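Local coordinates for protein UL16 (Human herpesvirus 5 strain ad169, PDB 2WY3) that helps cytomegalovirus evade natural killer cells by sequestering ULBP1 and ULBP2 inside the infected cell and blocking their interaction with the host receptor KLRK1, at residues Leu14-Leu19 with Ser60-Trp65; Ile73-Asp78 with Ile83-Leu88; Thr100-Met103 with Leu107-Gly110; Arg111-Arg116 with Thr122-Arg127. All blocks are in the same frame, centred on the assembly; numbering follows the deposited sequence.

The four contacts follow one another along the chain of the predicted extracellular part of UL16, a beta-sandwich with two main sheets and no helix. Contacts 1, 2 and 4 all reach the mixed sheet, through strands 62-68, 71-74, 110-118 and 121-131. Contacts 2 and 3 share the three-stranded sheet, where strands 82-89 and 95-102 are neighbours. Centres are about 11 Å apart for contacts 1 and 4, 12 Å for contacts 2 and 3, and 16 Å for contacts 1 and 2. Probable hydrogen bonds from Trp65 to Thr100 (contacts 1 and 3) and from Arg102 to Tyr112 (contacts 3 and 4) tie the two sheets together, while strand 82-89 of contact 2 meets another protein chain.

Contact 1: residues Leu14-Leu19 with Ser60-Trp65; sequences LNVTEL and SVVDLW. With NAG (2-acetamido-2-deoxy-beta-D-glucopyranose), chain H; NAG (2-acetamido-2-deoxy-beta-D-glucopyranose), chain J.
The loop between strands 10-13 and 27-31 lies against the mixed sheet of the sandwich, and residues Leu14-Leu19 meet the start of strand 62-68 through two apolar pairs. Leu14 and Leu64 reach toward each other tip to tip, CD2 of Leu14 lying 3.9 Å from CD2 of Leu64. Each of these leucines has CG anti to its own backbone N (chi1 176° in Leu14, -179° in Leu64), and the methyl ends meet. Leu64 is buried, and Val1, the chain's first residue, touches both leucines.

Nearer the surface, Val16 and Val62 repeat the arrangement two residues further along the loop. Asn15, between the two apolar residues of the loop, points elsewhere: its ND2 carries an N-linked glycan, bonded to C1 of the sugar at 1.4 Å. Leu14 and Val16 thus face the strand, while Asn15 between them bears the sugar. Leu19, at the end of the segment, packs on Leu115 of strand 110-118. The backbone bends into a turn, with Glu18 N bonded to Asn15 O at 2.9 Å. At the valine pair the touching atoms are CG1 of Val16 and CG1 of Val62, 3.9 Å apart.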
loop_
_atom_site.group_PDB
_atom_site.type_symbol
_atom_site.label_atom_id
_atom_site.label_comp_id
_atom_site.label_asym_id
_atom_site.label_seq_id
_atom_site.Cartn_x
_atom_site.Cartn_y
_atom_site.Cartn_z
ATOM N N LEU B 14 -20.505 14.584 -12.482
ATOM C CA LEU B 14 -20.797 13.889 -11.237
ATOM C C LEU B 14 -22.122 14.339 -10.643
ATOM O O LEU B 14 -22.382 15.533 -10.510
ATOM C CB LEU B 14 -19.669 14.090 -10.213
ATOM C CG LEU B 14 -19.944 13.467 -8.846
ATOM C CD1 LEU B 14 -20.008 11.943 -8.961
ATOM C CD2 LEU B 14 -18.878 13.885 -7.840
ATOM N N ASN B 15 -22.970 13.377 -10.307
ATOM C CA ASN B 15 -24.187 13.667 -9.560
ATOM C C ASN B 15 -24.182 12.786 -8.327
ATOM O O ASN B 15 -24.473 11.589 -8.411
ATOM C CB ASN B 15 -25.421 13.388 -10.411
ATOM C CG ASN B 15 -26.719 13.735 -9.692
ATOM O OD1 ASN B 15 -26.788 13.711 -8.462
ATOM N ND2 ASN B 15 -27.752 14.060 -10.463
ATOM N N VAL B 16 -23.833 13.365 -7.181
ATOM C CA VAL B 16 -23.603 12.556 -5.985
ATOM C C VAL B 16 -24.864 11.829 -5.528
ATOM O O VAL B 16 -24.786 10.780 -4.878
ATOM C CB VAL B 16 -22.998 13.386 -4.815
ATOM C CG1 VAL B 16 -21.614 13.915 -5.200
ATOM C CG2 VAL B 16 -23.937 14.524 -4.434
ATOM N N THR B 17 -26.020 12.380 -5.885
ATOM C CA THR B 17 -27.302 11.782 -5.525
ATOM C C THR B 17 -27.520 10.433 -6.222
ATOM O O THR B 17 -28.338 9.627 -5.786
ATOM C CB THR B 17 -28.466 12.735 -5.859
ATOM O OG1 THR B 17 -28.190 14.026 -5.301
ATOM C CG2 THR B 17 -29.774 12.212 -5.289
ATOM N N GLU B 18 -26.782 10.185 -7.300
ATOM C CA GLU B 18 -26.954 8.948 -8.049
ATOM C C GLU B 18 -26.026 7.841 -7.551
ATOM O O GLU B 18 -26.208 6.677 -7.903
ATOM C CB GLU B 18 -26.699 9.174 -9.540
ATOM C CG GLU B 18 -27.737 10.043 -10.222
ATOM C CD GLU B 18 -27.345 10.393 -11.642
ATOM O OE1 GLU B 18 -26.258 9.957 -12.080
ATOM O OE2 GLU B 18 -28.122 11.103 -12.318
ATOM N N LEU B 19 -25.041 8.199 -6.734
ATOM C CA LEU B 19 -24.010 7.223 -6.357
ATOM C C LEU B 19 -24.560 6.027 -5.581
ATOM O O LEU B 19 -24.113 4.899 -5.782
ATOM C CB LEU B 19 -22.883 7.883 -5.552
ATOM C CG LEU B 19 -22.040 8.908 -6.308
ATOM C CD1 LEU B 19 -21.007 9.525 -5.371
ATOM C CD2 LEU B 19 -21.372 8.265 -7.507
ATOM N N SER B 60 -26.951 13.020 2.458
ATOM C CA SER B 60 -26.838 14.211 1.617
ATOM C C SER B 60 -25.500 14.926 1.768
ATOM O O SER B 60 -25.178 15.821 0.991
ATOM C CB SER B 60 -27.979 15.194 1.924
ATOM O OG SER B 60 -29.225 14.587 1.658
ATOM N N VAL B 61 -24.727 14.547 2.778
ATOM C CA VAL B 61 -23.448 15.205 3.041
ATOM C C VAL B 61 -22.314 14.405 2.399
ATOM O O VAL B 61 -21.957 13.329 2.874
ATOM C CB VAL B 61 -23.214 15.359 4.553
ATOM C CG1 VAL B 61 -21.822 15.945 4.861
ATOM C CG2 VAL B 61 -24.335 16.209 5.161
ATOM N N VAL B 62 -21.758 14.939 1.316
ATOM C CA VAL B 62 -20.799 14.183 0.499
ATOM C C VAL B 62 -19.573 15.022 0.197
ATOM O O VAL B 62 -19.691 16.159 -0.266
ATOM C CB VAL B 62 -21.438 13.733 -0.839
ATOM C CG1 VAL B 62 -20.465 12.864 -1.641
ATOM C CG2 VAL B 62 -22.722 12.962 -0.581
ATOM N N ASP B 63 -18.397 14.464 0.464
ATOM C CA ASP B 63 -17.135 15.124 0.182
ATOM C C ASP B 63 -16.463 14.408 -0.989
ATOM O O ASP B 63 -16.901 13.342 -1.412
ATOM C CB ASP B 63 -16.230 15.088 1.413
ATOM C CG ASP B 63 -15.230 16.250 1.440
ATOM O OD1 ASP B 63 -15.171 17.021 0.457
ATOM O OD2 ASP B 63 -14.520 16.398 2.456
ATOM N N LEU B 64 -15.399 14.997 -1.510
ATOM C CA LEU B 64 -14.793 14.472 -2.725
ATOM C C LEU B 64 -13.337 14.876 -2.793
ATOM O O LEU B 64 -13.002 16.017 -2.499
ATOM C CB LEU B 64 -15.523 15.077 -3.933
ATOM C CG LEU B 64 -15.067 14.656 -5.331
ATOM C CD1 LEU B 64 -15.462 13.202 -5.599
ATOM C CD2 LEU B 64 -15.673 15.587 -6.398
ATOM N N TRP B 65 -12.466 13.953 -3.183
ATOM C CA TRP B 65 -11.131 14.345 -3.606
ATOM C C TRP B 65 -10.849 13.802 -4.995
ATOM O O TRP B 65 -11.380 12.755 -5.364
ATOM C CB TRP B 65 -10.042 13.983 -2.574
ATOM C CG TRP B 65 -9.564 12.534 -2.437
ATOM C CD1 TRP B 65 -10.046 11.585 -1.576
ATOM C CD2 TRP B 65 -8.431 11.933 -3.102
ATOM N NE1 TRP B 65 -9.300 10.419 -1.690
ATOM C CE2 TRP B 65 -8.309 10.610 -2.618
ATOM C CE3 TRP B 65 -7.515 12.388 -4.063
ATOM C CZ2 TRP B 65 -7.312 9.727 -3.071
ATOM C CZ3 TRP B 65 -6.525 11.508 -4.521
ATOM C CH2 TRP B 65 -6.437 10.191 -4.023
HETATM C C1 NAG H . -28.964 14.114 -9.678
HETATM C C2 NAG H . -29.790 15.068 -10.543
HETATM C C3 NAG H . -31.255 15.097 -10.126
HETATM C C4 NAG H . -31.808 13.689 -9.987
HETATM C C5 NAG H . -30.911 12.820 -9.115
HETATM C C6 NAG H . -31.397 11.377 -9.160
HETATM C C7 NAG H . -28.766 17.009 -11.572
HETATM C C8 NAG H . -28.173 18.375 -11.389
HETATM N N2 NAG H . -29.236 16.408 -10.479
HETATM O O3 NAG H . -32.006 15.789 -11.098
HETATM O O4 NAG H . -33.097 13.752 -9.416
HETATM O O5 NAG H . -29.571 12.842 -9.566
HETATM O O6 NAG H . -31.262 10.898 -10.482
HETATM O O7 NAG H . -28.806 16.491 -12.687
HETATM C C1 NAG J . -28.685 16.357 5.894
HETATM C C2 NAG J . -29.514 17.203 6.860
HETATM C C3 NAG J . -30.387 18.182 6.084
HETATM C C4 NAG J . -29.547 18.970 5.090
HETATM C C5 NAG J . -28.747 18.014 4.212
HETATM C C6 NAG J . -27.875 18.759 3.204
HETATM C C7 NAG J . -30.022 16.030 8.942
HETATM C C8 NAG J . -31.066 15.274 9.709
HETATM N N2 NAG J . -30.354 16.366 7.696
HETATM O O3 NAG J . -31.035 19.060 6.975
HETATM O O4 NAG J . -30.395 19.735 4.269
HETATM O O5 NAG J . -27.941 17.176 5.016
HETATM O O6 NAG J . -26.875 19.485 3.884
HETATM O O7 NAG J . -28.928 16.296 9.465
#

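Contact 2: residues Ile73-Asp78 with Ile83-Leu88; sequences IRNFSD and ILQDGL. With NAG (2-acetamido-2-deoxy-beta-D-glucopyranose), chain L.
Gln85 leaves its strand with CG anti to the backbone N (chi1 -172°) and then bends at chi2 (-137°), which carries its amide across to Asn75 and Phe76. On the other side Asn75 has CG beside its backbone N, and rotation about CB-CG turns OD1 to the incoming amide. NE2 of Gln85 donates to OD1 of Asn75 at 2.9 Å, in the carbonyl plane and on a lone pair, with the two amide planes 37° apart. OE1 of Gln85 accepts from the backbone N of Phe76 at 3.0 Å, in the straighter of the two bonds, although the donor is tilted from the carbonyl plane; Asn82 adds a weak bond to OE1. That oxygen also lies 3.5 Å from CB of Phe76, and the ring and amide planes are nearly perpendicular.

The contact bridges the sandwich, joining the chain just beyond edge strand 71-74 to strand 82-89 of the three-stranded sheet, whose Asp86 forms a salt bridge to another protein chain. The Phe76 ring meets Trp65 edge-to-face.

ND2 of Asn75 is bonded to C1 of an N-linked glycan at 1.5 Å, which identifies OD1 as the acceptor. Phe76 N can only donate, and the two bonds together fix which way round the Gln85 amide lies.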
loop_
_atom_site.group_PDB
_atom_site.type_symbol
_atom_site.label_atom_id
_atom_site.label_comp_id
_atom_site.label_asym_id
_atom_site.label_seq_id
_atom_site.Cartn_x
_atom_site.Cartn_y
_atom_site.Cartn_z
ATOM N N ILE B 73 -5.910 17.226 -7.493
ATOM C CA ILE B 73 -6.439 18.507 -8.004
ATOM C C ILE B 73 -7.582 19.043 -7.131
ATOM O O ILE B 73 -8.051 20.176 -7.298
ATOM C CB ILE B 73 -6.884 18.412 -9.489
ATOM C CG1 ILE B 73 -7.980 17.363 -9.671
ATOM C CG2 ILE B 73 -5.704 18.068 -10.392
ATOM C CD1 ILE B 73 -8.642 17.449 -11.051
ATOM N N ARG B 74 -8.019 18.222 -6.188
ATOM C CA ARG B 74 -9.022 18.637 -5.216
ATOM C C ARG B 74 -8.886 17.804 -3.952
ATOM O O ARG B 74 -8.911 16.582 -4.029
ATOM C CB ARG B 74 -10.430 18.482 -5.803
ATOM C CG ARG B 74 -11.547 18.891 -4.856
ATOM C CD ARG B 74 -12.905 18.747 -5.522
ATOM N NE ARG B 74 -14.007 18.889 -4.576
ATOM C CZ ARG B 74 -15.190 19.405 -4.894
ATOM N NH1 ARG B 74 -16.142 19.502 -3.976
ATOM N NH2 ARG B 74 -15.414 19.834 -6.130
ATOM N N ASN B 75 -8.731 18.458 -2.797
ATOM C CA ASN B 75 -8.695 17.750 -1.513
ATOM C C ASN B 75 -10.095 17.570 -0.948
ATOM O O ASN B 75 -11.005 18.322 -1.294
ATOM C CB ASN B 75 -7.909 18.545 -0.459
ATOM C CG ASN B 75 -6.416 18.567 -0.713
ATOM O OD1 ASN B 75 -5.782 17.523 -0.855
ATOM N ND2 ASN B 75 -5.849 19.779 -0.747
ATOM N N PHE B 76 -10.265 16.602 -0.052
ATOM C CA PHE B 76 -11.430 16.620 0.828
ATOM C C PHE B 76 -11.514 18.020 1.459
ATOM O O PHE B 76 -10.487 18.640 1.758
ATOM C CB PHE B 76 -11.280 15.582 1.945
ATOM C CG PHE B 76 -11.692 14.180 1.559
ATOM C CD1 PHE B 76 -12.714 13.966 0.645
ATOM C CD2 PHE B 76 -11.075 13.080 2.155
ATOM C CE1 PHE B 76 -13.118 12.668 0.308
ATOM C CE2 PHE B 76 -11.464 11.791 1.839
ATOM C CZ PHE B 76 -12.491 11.577 0.907
ATOM N N SER B 77 -12.733 18.507 1.673
ATOM C CA SER B 77 -12.942 19.818 2.289
ATOM C C SER B 77 -12.396 19.864 3.713
ATOM O O SER B 77 -12.015 20.930 4.207
ATOM C CB SER B 77 -14.428 20.184 2.288
ATOM O OG SER B 77 -15.172 19.281 3.091
ATOM N N ASP B 78 -12.380 18.713 4.379
ATOM C CA ASP B 78 -11.805 18.604 5.714
ATOM C C ASP B 78 -10.700 17.562 5.729
ATOM O O ASP B 78 -10.967 16.355 5.691
ATOM C CB ASP B 78 -12.875 18.241 6.749
ATOM C CG ASP B 78 -12.346 18.289 8.174
ATOM O OD1 ASP B 78 -11.106 18.247 8.359
ATOM O OD2 ASP B 78 -13.169 18.375 9.113
ATOM N N ILE B 83 -4.687 10.719 6.920
ATOM C CA ILE B 83 -3.346 10.168 7.112
ATOM C C ILE B 83 -2.670 10.099 5.742
ATOM O O ILE B 83 -1.474 10.404 5.591
ATOM C CB ILE B 83 -3.430 8.754 7.719
ATOM C CG1 ILE B 83 -4.017 8.839 9.135
ATOM C CG2 ILE B 83 -2.045 8.072 7.720
ATOM C CD1 ILE B 83 -4.503 7.524 9.696
ATOM N N LEU B 84 -3.451 9.682 4.751
ATOM C CA LEU B 84 -3.001 9.630 3.370
ATOM C C LEU B 84 -4.183 9.891 2.447
ATOM O O LEU B 84 -5.267 9.325 2.628
ATOM C CB LEU B 84 -2.398 8.269 3.050
ATOM C CG LEU B 84 -1.815 8.044 1.645
ATOM C CD1 LEU B 84 -0.784 9.114 1.290
ATOM C CD2 LEU B 84 -1.175 6.663 1.594
ATOM N N GLN B 85 -3.967 10.742 1.452
ATOM C CA GLN B 85 -5.017 11.077 0.495
ATOM C C GLN B 85 -4.353 11.457 -0.829
ATOM O O GLN B 85 -4.305 12.635 -1.209
ATOM C CB GLN B 85 -5.857 12.242 1.036
ATOM C CG GLN B 85 -7.117 12.566 0.205
ATOM C CD GLN B 85 -7.295 14.075 0.023
ATOM O OE1 GLN B 85 -8.125 14.700 0.686
ATOM N NE2 GLN B 85 -6.500 14.662 -0.879
ATOM N N ASP B 86 -3.836 10.453 -1.528
ATOM C CA ASP B 86 -3.005 10.698 -2.697
ATOM C C ASP B 86 -2.946 9.439 -3.542
ATOM O O ASP B 86 -3.354 8.361 -3.099
ATOM C CB ASP B 86 -1.592 11.065 -2.213
ATOM C CG ASP B 86 -0.763 11.793 -3.263
ATOM O OD1 ASP B 86 -1.256 12.084 -4.373
ATOM O OD2 ASP B 86 0.408 12.084 -2.953
ATOM N N GLY B 87 -2.425 9.568 -4.755
ATOM C CA GLY B 87 -2.289 8.421 -5.630
ATOM C C GLY B 87 -0.825 8.060 -5.803
ATOM O O GLY B 87 0.067 8.840 -5.457
ATOM N N LEU B 88 -0.573 6.873 -6.334
ATOM C CA LEU B 88 0.784 6.505 -6.723
ATOM C C LEU B 88 0.731 5.527 -7.884
ATOM O O LEU B 88 -0.212 4.762 -8.016
ATOM C CB LEU B 88 1.559 5.916 -5.546
ATOM C CG LEU B 88 1.167 4.596 -4.889
ATOM C CD1 LEU B 88 1.342 3.413 -5.833
ATOM C CD2 LEU B 88 2.053 4.417 -3.665
HETATM C C1 NAG L . -4.399 19.795 -0.753
HETATM C C2 NAG L . -3.967 21.008 -1.590
HETATM C C3 NAG L . -2.458 21.207 -1.528
HETATM C C4 NAG L . -2.008 21.276 -0.081
HETATM C C5 NAG L . -2.484 20.045 0.678
HETATM C C6 NAG L . -2.116 20.126 2.158
HETATM C C7 NAG L . -5.390 21.522 -3.505
HETATM C C8 NAG L . -5.582 21.375 -4.987
HETATM N N2 NAG L . -4.344 20.887 -2.981
HETATM O O3 NAG L . -2.101 22.391 -2.210
HETATM O O4 NAG L . -0.604 21.328 -0.048
HETATM O O5 NAG L . -3.888 19.909 0.564
HETATM O O6 NAG L . -2.751 21.245 2.750
HETATM O O7 NAG L . -6.186 22.191 -2.844
#

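Contact 3: residues Thr100-Met103 with Leu107-Gly110; sequences TSRM and LTVG
Thr108 reaches across to Met103 and Arg102, each of its branches finding a different partner. CB itself lies 3.6 Å from the carbonyl O of Met103. OG1 sits between the backbone N and the carbonyl carbon (chi1 61°) and donates to O of Met103 at 2.7 Å, approaching a lone pair within the plane of that carbonyl. The same OG1 is also hydrogen-bonded to the backbone N of Thr105, so the hydroxyl ties together the residue just beyond the strand, Met103, and Thr105 of the following loop. This loop is the link between strand 95-102 of the three-stranded sheet and strand 110-118 of the mixed one, where the chain passes from one sheet of the sandwich to the other.

The methyl CG2 goes to the guanidinium of Arg102, resting over one face, 3.8 Å above its plane and offset toward the rim. There its nearest atom is NH1 of Arg102, at 3.9 Å. NE of Arg102 is hydrogen-bonded to OD1 of Asn82 and NH1 to the hydroxyl of Tyr112, and Phe53 makes a cation-pi contact.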
loop_
_atom_site.group_PDB
_atom_site.type_symbol
_atom_site.label_atom_id
_atom_site.label_comp_id
_atom_site.label_asym_id
_atom_site.label_seq_id
_atom_site.Cartn_x
_atom_site.Cartn_y
_atom_site.Cartn_z
ATOM N N THR B 100 -6.767 6.302 0.360
ATOM C CA THR B 100 -7.462 7.151 1.315
ATOM C C THR B 100 -7.380 6.489 2.685
ATOM O O THR B 100 -8.032 5.473 2.928
ATOM C CB THR B 100 -8.949 7.337 0.934
ATOM O OG1 THR B 100 -9.045 7.786 -0.432
ATOM C CG2 THR B 100 -9.615 8.356 1.869
ATOM N N SER B 101 -6.567 7.056 3.568
ATOM C CA SER B 101 -6.440 6.555 4.934
ATOM C C SER B 101 -6.758 7.697 5.884
ATOM O O SER B 101 -6.212 8.786 5.754
ATOM C CB SER B 101 -5.017 6.027 5.178
ATOM O OG SER B 101 -4.837 5.623 6.526
ATOM N N ARG B 102 -7.647 7.449 6.839
ATOM C CA ARG B 102 -8.076 8.491 7.756
ATOM C C ARG B 102 -8.265 7.910 9.137
ATOM O O ARG B 102 -8.519 6.712 9.281
ATOM C CB ARG B 102 -9.425 9.070 7.301
ATOM C CG ARG B 102 -9.548 9.290 5.808
ATOM C CD ARG B 102 -10.899 9.923 5.473
ATOM N NE ARG B 102 -10.865 11.377 5.583
ATOM C CZ ARG B 102 -11.934 12.167 5.510
ATOM N NH1 ARG B 102 -13.151 11.650 5.365
ATOM N NH2 ARG B 102 -11.786 13.483 5.602
ATOM N N MET B 103 -8.171 8.765 10.148
ATOM C CA MET B 103 -8.580 8.389 11.490
ATOM C C MET B 103 -10.075 8.108 11.460
ATOM O O MET B 103 -10.831 8.809 10.787
ATOM C CB MET B 103 -8.265 9.509 12.488
ATOM C CG MET B 103 -6.779 9.832 12.550
ATOM S SD MET B 103 -6.404 11.098 13.782
ATOM C CE MET B 103 -7.399 12.454 13.194
ATOM N N LEU B 107 -17.006 11.474 12.470
ATOM C CA LEU B 107 -17.078 12.357 11.300
ATOM C C LEU B 107 -16.487 11.735 10.036
ATOM O O LEU B 107 -16.551 12.325 8.959
ATOM C CB LEU B 107 -16.395 13.710 11.602
ATOM C CG LEU B 107 -17.110 14.547 12.662
ATOM C CD1 LEU B 107 -16.380 15.861 12.922
ATOM C CD2 LEU B 107 -18.559 14.818 12.228
ATOM N N THR B 108 -15.911 10.544 10.148
ATOM C CA THR B 108 -15.354 9.899 8.954
ATOM C C THR B 108 -16.010 8.550 8.650
ATOM O O THR B 108 -15.669 7.912 7.647
ATOM C CB THR B 108 -13.811 9.705 9.041
ATOM O OG1 THR B 108 -13.491 8.872 10.163
ATOM C CG2 THR B 108 -13.096 11.064 9.183
ATOM N N VAL B 109 -16.927 8.108 9.511
ATOM C CA VAL B 109 -17.705 6.904 9.214
ATOM C C VAL B 109 -18.642 7.182 8.035
ATOM O O VAL B 109 -19.125 8.304 7.855
ATOM C CB VAL B 109 -18.529 6.401 10.439
ATOM C CG1 VAL B 109 -17.613 5.703 11.463
ATOM C CG2 VAL B 109 -19.314 7.548 11.079
ATOM N N GLY B 110 -18.879 6.167 7.211
ATOM C CA GLY B 110 -19.715 6.363 6.044
ATOM C C GLY B 110 -19.282 5.488 4.887
ATOM O O GLY B 110 -18.861 4.354 5.099
#

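Contact 4: residues Arg111-Arg116 with Thr122-Arg127; sequences RYDCLR and TKIIER
Asp113 and Arg127 lie side by side, pointing the same way, on one face of the antiparallel hairpin formed by strands 110-118 and 121-131. Their carboxylate and guanidinium planes are 51° apart, yet NE of Arg127 meets OD1 of Asp113 on the syn side, a little out of the carboxylate plane, at 2.8 Å and nearly straight at 171°. Arg111 grips the other oxygen side-on: its NE and NH2 both donate to OD2, with NE of Arg111 2.8 Å from OD2 of Asp113. The two guanidinium groups are turned 63° from each other, and CD of Arg111 lies over one face of that of Arg127. The arginines thus lie against each other while the carboxylate faces both, one oxygen to each, which probably offsets their mutual charge and favours its own ionised form.

Further along the same face, Leu115 runs alongside Ile124. On the reverse face Cys114, disulfide-bonded to Cys38 of the other sheet, touches Ile125, where the second strand turns a corner. Among the backbone bonds, the shortest joins Lys123 N to Arg116 O at 2.7 Å.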
loop_
_atom_site.group_PDB
_atom_site.type_symbol
_atom_site.label_atom_id
_atom_site.label_comp_id
_atom_site.label_asym_id
_atom_site.label_seq_id
_atom_site.Cartn_x
_atom_site.Cartn_y
_atom_site.Cartn_z
ATOM N N ARG B 111 -19.421 6.016 3.678
ATOM C CA ARG B 111 -19.232 5.224 2.449
ATOM C C ARG B 111 -18.222 5.925 1.566
ATOM O O ARG B 111 -18.406 7.106 1.252
ATOM C CB ARG B 111 -20.575 5.149 1.718
ATOM C CG ARG B 111 -20.684 4.092 0.617
ATOM C CD ARG B 111 -22.070 4.157 -0.049
ATOM N NE ARG B 111 -22.106 5.183 -1.083
ATOM C CZ ARG B 111 -23.010 6.151 -1.165
ATOM N NH1 ARG B 111 -23.997 6.238 -0.273
ATOM N NH2 ARG B 111 -22.921 7.031 -2.154
ATOM N N TYR B 112 -17.163 5.214 1.169
ATOM C CA TYR B 112 -16.123 5.767 0.295
ATOM C C TYR B 112 -16.218 5.071 -1.056
ATOM O O TYR B 112 -16.019 3.857 -1.136
ATOM C CB TYR B 112 -14.716 5.571 0.903
ATOM C CG TYR B 112 -14.522 6.410 2.161
ATOM C CD1 TYR B 112 -13.856 7.633 2.105
ATOM C CD2 TYR B 112 -15.039 5.993 3.389
ATOM C CE1 TYR B 112 -13.694 8.417 3.249
ATOM C CE2 TYR B 112 -14.879 6.778 4.541
ATOM C CZ TYR B 112 -14.213 7.982 4.456
ATOM O OH TYR B 112 -14.065 8.763 5.593
ATOM N N ASP B 113 -16.537 5.836 -2.096
ATOM C CA ASP B 113 -16.757 5.287 -3.437
ATOM C C ASP B 113 -15.623 5.732 -4.357
ATOM O O ASP B 113 -15.473 6.927 -4.615
ATOM C CB ASP B 113 -18.093 5.780 -4.019
ATOM C CG ASP B 113 -19.306 5.167 -3.322
ATOM O OD1 ASP B 113 -19.253 3.973 -2.980
ATOM O OD2 ASP B 113 -20.314 5.871 -3.110
ATOM N N CYS B 114 -14.836 4.782 -4.853
ATOM C CA CYS B 114 -13.791 5.102 -5.827
ATOM C C CYS B 114 -14.404 5.169 -7.206
ATOM O O CYS B 114 -14.985 4.194 -7.685
ATOM C CB CYS B 114 -12.686 4.060 -5.800
ATOM S SG CYS B 114 -11.758 4.199 -4.238
ATOM N N LEU B 115 -14.253 6.328 -7.849
ATOM C CA LEU B 115 -15.037 6.680 -9.018
ATOM C C LEU B 115 -14.210 6.609 -10.274
ATOM O O LEU B 115 -13.014 6.876 -10.241
ATOM C CB LEU B 115 -15.530 8.130 -8.899
ATOM C CG LEU B 115 -16.323 8.500 -7.644
ATOM C CD1 LEU B 115 -16.775 9.963 -7.742
ATOM C CD2 LEU B 115 -17.512 7.572 -7.490
ATOM N N ARG B 116 -14.868 6.264 -11.375
ATOM C CA ARG B 116 -14.274 6.355 -12.710
ATOM C C ARG B 116 -15.364 6.563 -13.739
ATOM O O ARG B 116 -16.452 6.008 -13.619
ATOM C CB ARG B 116 -13.512 5.077 -13.075
ATOM C CG ARG B 116 -12.501 5.294 -14.213
ATOM C CD ARG B 116 -11.606 4.079 -14.444
ATOM N NE ARG B 116 -10.464 4.469 -15.284
ATOM C CZ ARG B 116 -9.419 3.694 -15.539
ATOM N NH1 ARG B 116 -9.356 2.467 -15.028
ATOM N NH2 ARG B 116 -8.440 4.147 -16.306
ATOM N N THR B 122 -20.853 7.368 -14.845
ATOM C CA THR B 122 -20.115 7.178 -13.600
ATOM C C THR B 122 -20.127 5.714 -13.157
ATOM O O THR B 122 -21.190 5.091 -13.046
ATOM C CB THR B 122 -20.683 8.078 -12.486
ATOM O OG1 THR B 122 -20.602 9.448 -12.901
ATOM C CG2 THR B 122 -19.892 7.903 -11.208
ATOM N N LYS B 123 -18.937 5.168 -12.914
ATOM C CA LYS B 123 -18.800 3.816 -12.365
ATOM C C LYS B 123 -18.208 3.906 -10.977
ATOM O O LYS B 123 -17.489 4.857 -10.663
ATOM C CB LYS B 123 -17.848 2.982 -13.223
ATOM C CG LYS B 123 -18.129 3.065 -14.709
ATOM C CD LYS B 123 -19.465 2.442 -15.047
ATOM C CE LYS B 123 -19.367 0.931 -15.130
ATOM N NZ LYS B 123 -20.619 0.332 -15.683
ATOM N N ILE B 124 -18.502 2.915 -10.139
ATOM C CA ILE B 124 -17.838 2.822 -8.857
ATOM C C ILE B 124 -17.011 1.558 -8.867
ATOM O O ILE B 124 -17.558 0.453 -8.921
ATOM C CB ILE B 124 -18.830 2.784 -7.682
ATOM C CG1 ILE B 124 -19.604 4.106 -7.612
ATOM C CG2 ILE B 124 -18.068 2.539 -6.382
ATOM C CD1 ILE B 124 -20.777 4.099 -6.604
ATOM N N ILE B 125 -15.693 1.701 -8.880
ATOM C CA ILE B 125 -14.876 0.486 -9.010
ATOM C C ILE B 125 -14.752 -0.245 -7.680
ATOM O O ILE B 125 -14.604 -1.472 -7.636
ATOM C CB ILE B 125 -13.498 0.760 -9.635
ATOM C CG1 ILE B 125 -12.643 1.642 -8.731
ATOM C CG2 ILE B 125 -13.657 1.403 -11.006
ATOM C CD1 ILE B 125 -11.212 1.781 -9.249
ATOM N N GLU B 126 -14.839 0.506 -6.593
ATOM C CA GLU B 126 -14.796 -0.092 -5.257
ATOM C C GLU B 126 -15.517 0.787 -4.264
ATOM O O GLU B 126 -15.399 2.010 -4.307
ATOM C CB GLU B 126 -13.344 -0.293 -4.802
ATOM C CG GLU B 126 -13.224 -0.961 -3.442
ATOM C CD GLU B 126 -11.787 -1.343 -3.073
ATOM O OE1 GLU B 126 -10.906 -1.427 -3.966
ATOM O OE2 GLU B 126 -11.545 -1.558 -1.868
ATOM N N ARG B 127 -16.266 0.158 -3.369
ATOM C CA ARG B 127 -16.997 0.877 -2.335
ATOM C C ARG B 127 -16.579 0.321 -0.987
ATOM O O ARG B 127 -16.567 -0.896 -0.783
ATOM C CB ARG B 127 -18.506 0.701 -2.531
ATOM C CG ARG B 127 -19.354 1.106 -1.303
ATOM C CD ARG B 127 -20.832 1.020 -1.662
ATOM N NE ARG B 127 -21.217 2.075 -2.600
ATOM C CZ ARG B 127 -22.356 2.097 -3.283
ATOM N NH1 ARG B 127 -23.230 1.097 -3.172
ATOM N NH2 ARG B 127 -22.615 3.115 -4.092
#